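Local coordinates for protein glucose-6-phosphate isomerase (Chlamydia trachomatis D/UW-3/CX, PDB 6OTU) that catalyses the reversible isomerization of glucose-6-phosphate to fructose-6-phosphate, at residues V106-Q118 / I291-H303. Numbering follows the deposited sequence.
Sequences VLHTATRAWVRDQ and IEFLQGAAAIDAH
Arg-112 and Asp-301 form a buried, side-on salt bridge. Arg-112 NE reaches Asp-301 OD2 at 2.7 Å, and Arg-112 NH2 reaches Asp-301 OD1 at 3.0 Å. Both oxygens use their syn lone pairs. The guanidinium and carboxylate planes lie 17° apart. The arginine chain bends at chi2 (-93°) and enters the helix surface as a knob among Leu-294, Ala-297, Ala-298 and Asp-301. Ala-297 CB lies over one guanidinium face, and backbone atoms of His-108 and Thr-109 lie over the other. Thr-109 CG2 packs against the Asp-301 carboxylate.

Further along, Val-115 CG2 fits between Gln-295 CG (3.7 Å) and Ala-298 CB (3.8 Å). The Trp-114 ring meets Leu-294 CD1 and Ile-291 CD1 obliquely, while Val-115 CG1 sits over the ring centre. At the exposed end, Arg-116 CD rests on Ala-298 CB at 3.6 Å. Its guanidinium has Ala-302 CB over one face, and a water joins Arg-116 NH2 to Gln-295 O.

A second shell fixes the salt bridge. Glu-477 also pairs with Arg-112 NH2, His-478 bonds Asp-301 OD1, and Thr-273 takes Arg-112 NH1. The contact is structural packing away from the active site. It sets the short helical turn 110-113 and its flanking loops against helix 287-303. Helix 466-487 borders both segments, helix 80-89 lies beside Thr-109, and helix 122-148 packs against Ala-110, Thr-111 and Trp-114.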
ATOM      1  N   VAL A 106     -27.001  11.209  -0.620  1.00 39.13           N
ATOM      2  CA  VAL A 106     -25.642  10.890  -0.188  1.00 36.77           C
ATOM      3  C   VAL A 106     -25.450  11.511   1.192  1.00 37.79           C
ATOM      4  O   VAL A 106     -25.199  12.717   1.314  1.00 40.54           O
ATOM      5  CB  VAL A 106     -24.623  11.426  -1.214  1.00 36.78           C
ATOM      6  CG1 VAL A 106     -23.193  11.232  -0.752  1.00 29.72           C
ATOM      7  CG2 VAL A 106     -24.875  10.781  -2.571  1.00 36.55           C
ATOM      8  N   LEU A 107     -25.591  10.705   2.247  1.00 34.95           N
ATOM      9  CA  LEU A 107     -25.896  11.281   3.553  1.00 38.76           C
ATOM     10  C   LEU A 107     -25.001  10.753   4.675  1.00 35.50           C
ATOM     11  O   LEU A 107     -25.431  10.680   5.832  1.00 33.01           O
ATOM     12  CB  LEU A 107     -27.374  11.058   3.881  1.00 39.78           C
ATOM     13  CG  LEU A 107     -28.269  12.118   3.232  1.00 37.52           C
ATOM     14  CD1 LEU A 107     -29.738  11.696   3.278  1.00 39.69           C
ATOM     15  CD2 LEU A 107     -28.057  13.448   3.953  1.00 34.41           C
ATOM     16  N   HIS A 108     -23.739  10.430   4.375  1.00 30.13           N
ATOM     17  CA  HIS A 108     -22.825  10.063   5.454  1.00 29.98           C
ATOM     18  C   HIS A 108     -22.599  11.220   6.438  1.00 38.63           C
ATOM     19  O   HIS A 108     -22.408  10.968   7.634  1.00 35.98           O
ATOM     20  CB  HIS A 108     -21.501   9.551   4.885  1.00 29.37           C
ATOM     21  CG  HIS A 108     -20.895  10.450   3.852  1.00 33.78           C
ATOM     22  ND1 HIS A 108     -21.346  10.498   2.550  1.00 33.42           N
ATOM     23  CD2 HIS A 108     -19.870  11.331   3.930  1.00 30.60           C
ATOM     24  CE1 HIS A 108     -20.624  11.372   1.872  1.00 32.12           C
ATOM     25  NE2 HIS A 108     -19.730  11.899   2.689  1.00 31.78           N
ATOM     26  N   THR A 109     -22.671  12.486   5.985  1.00 35.24           N
ATOM     27  CA  THR A 109     -22.544  13.598   6.936  1.00 36.74           C
ATOM     28  C   THR A 109     -23.666  13.594   7.978  1.00 38.37           C
ATOM     29  O   THR A 109     -23.458  14.016   9.124  1.00 39.16           O
ATOM     30  CB  THR A 109     -22.512  14.959   6.217  1.00 31.25           C
ATOM     31  OG1 THR A 109     -23.673  15.128   5.398  1.00 35.05           O
ATOM     32  CG2 THR A 109     -21.253  15.106   5.363  1.00 34.41           C
ATOM     33  N   ALA A 110     -24.858  13.126   7.607  1.00 34.03           N
ATOM     34  CA  ALA A 110     -25.959  13.134   8.556  1.00 33.38           C
ATOM     35  C   ALA A 110     -25.773  12.101   9.672  1.00 40.05           C
ATOM     36  O   ALA A 110     -26.413  12.227  10.725  1.00 36.62           O
ATOM     37  CB  ALA A 110     -27.280  12.918   7.817  1.00 32.15           C
ATOM     38  N   THR A 111     -24.895  11.104   9.489  1.00 30.59           N
ATOM     39  CA  THR A 111     -24.665  10.125  10.552  1.00 32.25           C
ATOM     40  C   THR A 111     -23.904  10.701  11.741  1.00 35.42           C
ATOM     41  O   THR A 111     -23.886  10.070  12.805  1.00 37.65           O
ATOM     42  CB  THR A 111     -23.910   8.898  10.032  1.00 31.37           C
ATOM     43  OG1 THR A 111     -22.592   9.272   9.615  1.00 31.82           O
ATOM     44  CG2 THR A 111     -24.647   8.279   8.871  1.00 31.58           C
ATOM     45  N   ARG A 112     -23.273  11.879  11.589  1.00 36.42           N
ATOM     46  CA  ARG A 112     -22.661  12.577  12.713  1.00 30.36           C
ATOM     47  C   ARG A 112     -23.205  13.986  12.928  1.00 34.56           C
ATOM     48  O   ARG A 112     -22.857  14.615  13.938  1.00 33.44           O
ATOM     49  CB  ARG A 112     -21.126  12.641  12.550  1.00 34.55           C
ATOM     50  CG  ARG A 112     -20.604  13.410  11.311  1.00 35.79           C
ATOM     51  CD  ARG A 112     -20.366  12.467  10.111  1.00 34.97           C
ATOM     52  NE  ARG A 112     -19.533  13.083   9.077  1.00 31.84           N
ATOM     53  CZ  ARG A 112     -18.854  12.416   8.139  1.00 35.27           C
ATOM     54  NH1 ARG A 112     -18.903  11.084   8.064  1.00 28.86           N
ATOM     55  NH2 ARG A 112     -18.133  13.092   7.249  1.00 32.51           N
ATOM     56  N   ALA A 113     -24.046  14.495  12.021  1.00 36.25           N
ATOM     57  CA  ALA A 113     -24.552  15.862  12.146  1.00 41.87           C
ATOM     58  C   ALA A 113     -25.275  16.086  13.475  1.00 44.74           C
ATOM     59  O   ALA A 113     -25.316  17.216  13.979  1.00 38.36           O
ATOM     60  CB  ALA A 113     -25.473  16.187  10.961  1.00 34.60           C
ATOM     61  N   TRP A 114     -25.825  15.024  14.071  1.00 39.70           N
ATOM     62  CA  TRP A 114     -26.655  15.180  15.259  1.00 37.83           C
ATOM     63  C   TRP A 114     -25.863  15.526  16.509  1.00 47.78           C
ATOM     64  O   TRP A 114     -26.489  15.838  17.526  1.00 41.45           O
ATOM     65  CB  TRP A 114     -27.461  13.913  15.524  1.00 37.37           C
ATOM     66  CG  TRP A 114     -26.610  12.718  15.839  1.00 39.80           C
ATOM     67  CD1 TRP A 114     -26.082  11.824  14.940  1.00 33.26           C
ATOM     68  CD2 TRP A 114     -26.188  12.278  17.139  1.00 35.95           C
ATOM     69  NE1 TRP A 114     -25.345  10.869  15.604  1.00 32.35           N
ATOM     70  CE2 TRP A 114     -25.404  11.114  16.953  1.00 36.04           C
ATOM     71  CE3 TRP A 114     -26.401  12.747  18.441  1.00 38.30           C
ATOM     72  CZ2 TRP A 114     -24.827  10.417  18.027  1.00 33.86           C
ATOM     73  CZ3 TRP A 114     -25.821  12.051  19.513  1.00 38.33           C
ATOM     74  CH2 TRP A 114     -25.050  10.900  19.292  1.00 43.07           C
ATOM     75  N   VAL A 115     -24.523  15.472  16.481  1.00 37.96           N
ATOM     76  CA  VAL A 115     -23.776  15.832  17.683  1.00 39.64           C
ATOM     77  C   VAL A 115     -23.565  17.331  17.815  1.00 47.58           C
ATOM     78  O   VAL A 115     -23.058  17.782  18.850  1.00 54.17           O
ATOM     79  CB  VAL A 115     -22.396  15.159  17.789  1.00 38.12           C
ATOM     80  CG1 VAL A 115     -22.527  13.675  17.609  1.00 35.75           C
ATOM     81  CG2 VAL A 115     -21.439  15.767  16.789  1.00 37.64           C
ATOM     82  N   ARG A 116     -23.929  18.118  16.804  1.00 48.49           N
ATOM     83  CA  ARG A 116     -23.945  19.569  16.921  1.00 65.26           C
ATOM     84  C   ARG A 116     -25.224  20.087  16.290  1.00 76.05           C
ATOM     85  O   ARG A 116     -25.631  19.611  15.228  1.00 82.59           O
ATOM     86  CB  ARG A 116     -22.716  20.222  16.260  1.00 67.98           C
ATOM     87  CG  ARG A 116     -22.365  19.695  14.875  1.00 64.08           C
ATOM     88  CD  ARG A 116     -20.931  20.077  14.501  1.00 59.61           C
ATOM     89  NE  ARG A 116     -20.771  21.514  14.266  1.00 56.61           N
ATOM     90  CZ  ARG A 116     -19.646  22.193  14.472  1.00 54.69           C
ATOM     91  NH1 ARG A 116     -19.602  23.495  14.219  1.00 52.14           N
ATOM     92  NH2 ARG A 116     -18.565  21.576  14.934  1.00 57.71           N
ATOM     93  N   ASP A 117     -25.853  21.052  16.955  1.00 81.06           N
ATOM     94  CA  ASP A 117     -27.127  21.593  16.493  1.00 83.19           C
ATOM     95  C   ASP A 117     -27.084  21.924  15.008  1.00 80.04           C
ATOM     96  O   ASP A 117     -26.107  22.489  14.506  1.00 79.28           O
ATOM     97  CB  ASP A 117     -27.482  22.847  17.288  1.00 88.24           C
ATOM     98  CG  ASP A 117     -27.857  22.536  18.709  1.00 92.04           C
ATOM     99  OD1 ASP A 117     -28.299  21.398  18.969  1.00 92.81           O
ATOM    100  OD2 ASP A 117     -27.702  23.424  19.570  1.00 97.21           O
ATOM    101  N   GLN A 118     -28.153  21.565  14.306  1.00 75.13           N
ATOM    102  CA  GLN A 118     -28.176  21.743  12.865  1.00 72.02           C
ATOM    103  C   GLN A 118     -29.616  21.824  12.386  1.00 75.11           C
ATOM    104  O   GLN A 118     -30.541  21.358  13.054  1.00 78.98           O
ATOM    105  CB  GLN A 118     -27.441  20.606  12.161  1.00 65.41           C
ATOM    106  CG  GLN A 118     -26.459  21.082  11.125  1.00 66.01           C
ATOM    107  CD  GLN A 118     -25.472  20.005  10.748  1.00 65.96           C
ATOM    108  OE1 GLN A 118     -24.827  19.405  11.615  1.00 72.24           O
ATOM    109  NE2 GLN A 118     -25.352  19.744   9.453  1.00 56.43           N
ATOM    110  N   ILE A 291     -18.140   8.941  20.268  1.00 36.38           N
ATOM    111  CA  ILE A 291     -18.773  10.251  20.150  1.00 35.18           C
ATOM    112  C   ILE A 291     -17.734  11.338  19.844  1.00 42.96           C
ATOM    113  O   ILE A 291     -17.983  12.252  19.043  1.00 43.33           O
ATOM    114  CB  ILE A 291     -19.575  10.559  21.429  1.00 34.92           C
ATOM    115  CG1 ILE A 291     -20.722   9.551  21.591  1.00 34.65           C
ATOM    116  CG2 ILE A 291     -20.083  12.003  21.421  1.00 33.23           C
ATOM    117  CD1 ILE A 291     -21.572   9.431  20.364  1.00 32.94           C
ATOM    118  N   GLU A 292     -16.562  11.270  20.485  1.00 40.81           N
ATOM    119  CA  GLU A 292     -15.506  12.233  20.183  1.00 37.19           C
ATOM    120  C   GLU A 292     -15.086  12.132  18.727  1.00 34.79           C
ATOM    121  O   GLU A 292     -14.853  13.153  18.066  1.00 31.67           O
ATOM    122  CB  GLU A 292     -14.301  12.010  21.091  1.00 34.40           C
ATOM    123  CG  GLU A 292     -14.586  12.244  22.546  1.00 45.49           C
ATOM    124  CD  GLU A 292     -13.370  11.990  23.406  1.00 61.49           C
ATOM    125  OE1 GLU A 292     -13.489  12.113  24.647  1.00 67.78           O
ATOM    126  OE2 GLU A 292     -12.298  11.666  22.838  1.00 64.27           O
ATOM    127  N   PHE A 293     -14.972  10.901  18.222  1.00 35.14           N
ATOM    128  CA  PHE A 293     -14.712  10.662  16.806  1.00 30.99           C
ATOM    129  C   PHE A 293     -15.780  11.311  15.925  1.00 39.91           C
ATOM    130  O   PHE A 293     -15.454  11.932  14.905  1.00 34.00           O
ATOM    131  CB  PHE A 293     -14.640   9.147  16.593  1.00 39.50           C
ATOM    132  CG  PHE A 293     -14.729   8.690  15.162  1.00 33.37           C
ATOM    133  CD1 PHE A 293     -13.724   8.982  14.252  1.00 34.50           C
ATOM    134  CD2 PHE A 293     -15.786   7.889  14.754  1.00 32.03           C
ATOM    135  CE1 PHE A 293     -13.776   8.505  12.935  1.00 32.36           C
ATOM    136  CE2 PHE A 293     -15.866   7.426  13.452  1.00 34.38           C
ATOM    137  CZ  PHE A 293     -14.848   7.733  12.530  1.00 31.50           C
ATOM    138  N   LEU A 294     -17.064  11.181  16.308  1.00 34.49           N
ATOM    139  CA  LEU A 294     -18.143  11.816  15.550  1.00 34.85           C
ATOM    140  C   LEU A 294     -18.050  13.337  15.608  1.00 36.87           C
ATOM    141  O   LEU A 294     -18.286  14.013  14.598  1.00 31.48           O
ATOM    142  CB  LEU A 294     -19.524  11.363  16.058  1.00 31.64           C
ATOM    143  CG  LEU A 294     -19.982   9.906  15.900  1.00 35.45           C
ATOM    144  CD1 LEU A 294     -21.495   9.717  16.195  1.00 31.92           C
ATOM    145  CD2 LEU A 294     -19.594   9.325  14.526  1.00 32.74           C
ATOM    146  N   GLN A 295     -17.736  13.901  16.782  1.00 34.08           N
ATOM    147  CA  GLN A 295     -17.629  15.355  16.879  1.00 34.52           C
ATOM    148  C   GLN A 295     -16.523  15.891  15.975  1.00 39.17           C
ATOM    149  O   GLN A 295     -16.682  16.947  15.353  1.00 36.00           O
ATOM    150  CB  GLN A 295     -17.403  15.773  18.331  1.00 33.67           C
ATOM    151  CG  GLN A 295     -18.625  15.517  19.209  1.00 39.07           C
ATOM    152  CD  GLN A 295     -18.346  15.713  20.691  1.00 49.00           C
ATOM    153  OE1 GLN A 295     -17.298  15.311  21.207  1.00 46.36           O
ATOM    154  NE2 GLN A 295     -19.292  16.334  21.387  1.00 53.31           N
ATOM    155  N   GLY A 296     -15.412  15.155  15.847  1.00 34.34           N
ATOM    156  CA  GLY A 296     -14.345  15.602  14.959  1.00 34.27           C
ATOM    157  C   GLY A 296     -14.769  15.634  13.502  1.00 39.42           C
ATOM    158  O   GLY A 296     -14.462  16.580  12.772  1.00 39.15           O
ATOM    159  N   ALA A 297     -15.487  14.607  13.061  1.00 30.81           N
ATOM    160  CA  ALA A 297     -16.022  14.602  11.705  1.00 37.39           C
ATOM    161  C   ALA A 297     -17.059  15.714  11.503  1.00 35.71           C
ATOM    162  O   ALA A 297     -16.987  16.479  10.531  1.00 35.15           O
ATOM    163  CB  ALA A 297     -16.611  13.227  11.401  1.00 30.45           C
ATOM    164  N   ALA A 298     -18.023  15.838  12.416  1.00 31.36           N
ATOM    165  CA  ALA A 298     -19.048  16.870  12.243  1.00 37.25           C
ATOM    166  C   ALA A 298     -18.444  18.271  12.168  1.00 39.67           C
ATOM    167  O   ALA A 298     -18.958  19.138  11.448  1.00 40.46           O
ATOM    168  CB  ALA A 298     -20.060  16.795  13.378  1.00 32.18           C
ATOM    169  N   ALA A 299     -17.345  18.506  12.886  1.00 36.99           N
ATOM    170  CA  ALA A 299     -16.717  19.821  12.852  1.00 39.80           C
ATOM    171  C   ALA A 299     -16.150  20.131  11.468  1.00 40.52           C
ATOM    172  O   ALA A 299     -16.179  21.286  11.032  1.00 32.26           O
ATOM    173  CB  ALA A 299     -15.634  19.907  13.927  1.00 32.29           C
ATOM    174  N   ILE A 300     -15.628  19.116  10.766  1.00 38.05           N
ATOM    175  CA  ILE A 300     -15.112  19.339   9.415  1.00 42.37           C
ATOM    176  C   ILE A 300     -16.261  19.471   8.413  1.00 42.81           C
ATOM    177  O   ILE A 300     -16.200  20.306   7.498  1.00 40.24           O
ATOM    178  CB  ILE A 300     -14.114  18.226   9.005  1.00 35.12           C
ATOM    179  CG1 ILE A 300     -12.766  18.373   9.742  1.00 30.71           C
ATOM    180  CG2 ILE A 300     -13.850  18.247   7.506  1.00 32.83           C
ATOM    181  CD1 ILE A 300     -12.065  19.717   9.539  1.00 38.07           C
ATOM    182  N   ASP A 301     -17.316  18.655   8.562  1.00 31.33           N
ATOM    183  CA  ASP A 301     -18.534  18.862   7.779  1.00 31.56           C
ATOM    184  C   ASP A 301     -18.959  20.327   7.797  1.00 35.28           C
ATOM    185  O   ASP A 301     -19.284  20.903   6.755  1.00 35.37           O
ATOM    186  CB  ASP A 301     -19.678  17.995   8.310  1.00 31.65           C
ATOM    187  CG  ASP A 301     -19.392  16.500   8.214  1.00 42.58           C
ATOM    188  OD1 ASP A 301     -18.427  16.105   7.521  1.00 41.14           O
ATOM    189  OD2 ASP A 301     -20.130  15.726   8.862  1.00 34.36           O
ATOM    190  N   ALA A 302     -18.980  20.945   8.980  1.00 32.41           N
ATOM    191  CA  ALA A 302     -19.386  22.344   9.037  1.00 34.09           C
ATOM    192  C   ALA A 302     -18.340  23.244   8.386  1.00 35.45           C
ATOM    193  O   ALA A 302     -18.684  24.200   7.682  1.00 39.72           O
ATOM    194  CB  ALA A 302     -19.643  22.759  10.484  1.00 33.38           C
ATOM    195  N   HIS A 303     -17.059  22.928   8.582  1.00 32.63           N
ATOM    196  CA  HIS A 303     -15.992  23.780   8.068  1.00 41.46           C
ATOM    197  C   HIS A 303     -15.922  23.744   6.545  1.00 39.87           C
ATOM    198  O   HIS A 303     -15.516  24.738   5.927  1.00 38.08           O
ATOM    199  CB  HIS A 303     -14.661  23.357   8.693  1.00 38.70           C
ATOM    200  CG  HIS A 303     -13.448  23.876   7.976  1.00 34.97           C
ATOM    201  ND1 HIS A 303     -12.946  25.144   8.179  1.00 34.94           N
ATOM    202  CD2 HIS A 303     -12.622  23.282   7.084  1.00 31.85           C
ATOM    203  CE1 HIS A 303     -11.874  25.313   7.424  1.00 39.95           C
ATOM    204  NE2 HIS A 303     -11.661  24.199   6.745  1.00 34.91           N
TER
HETATM  205  O   HOH W   1     -18.624  19.024  16.357  1.00 39.94           O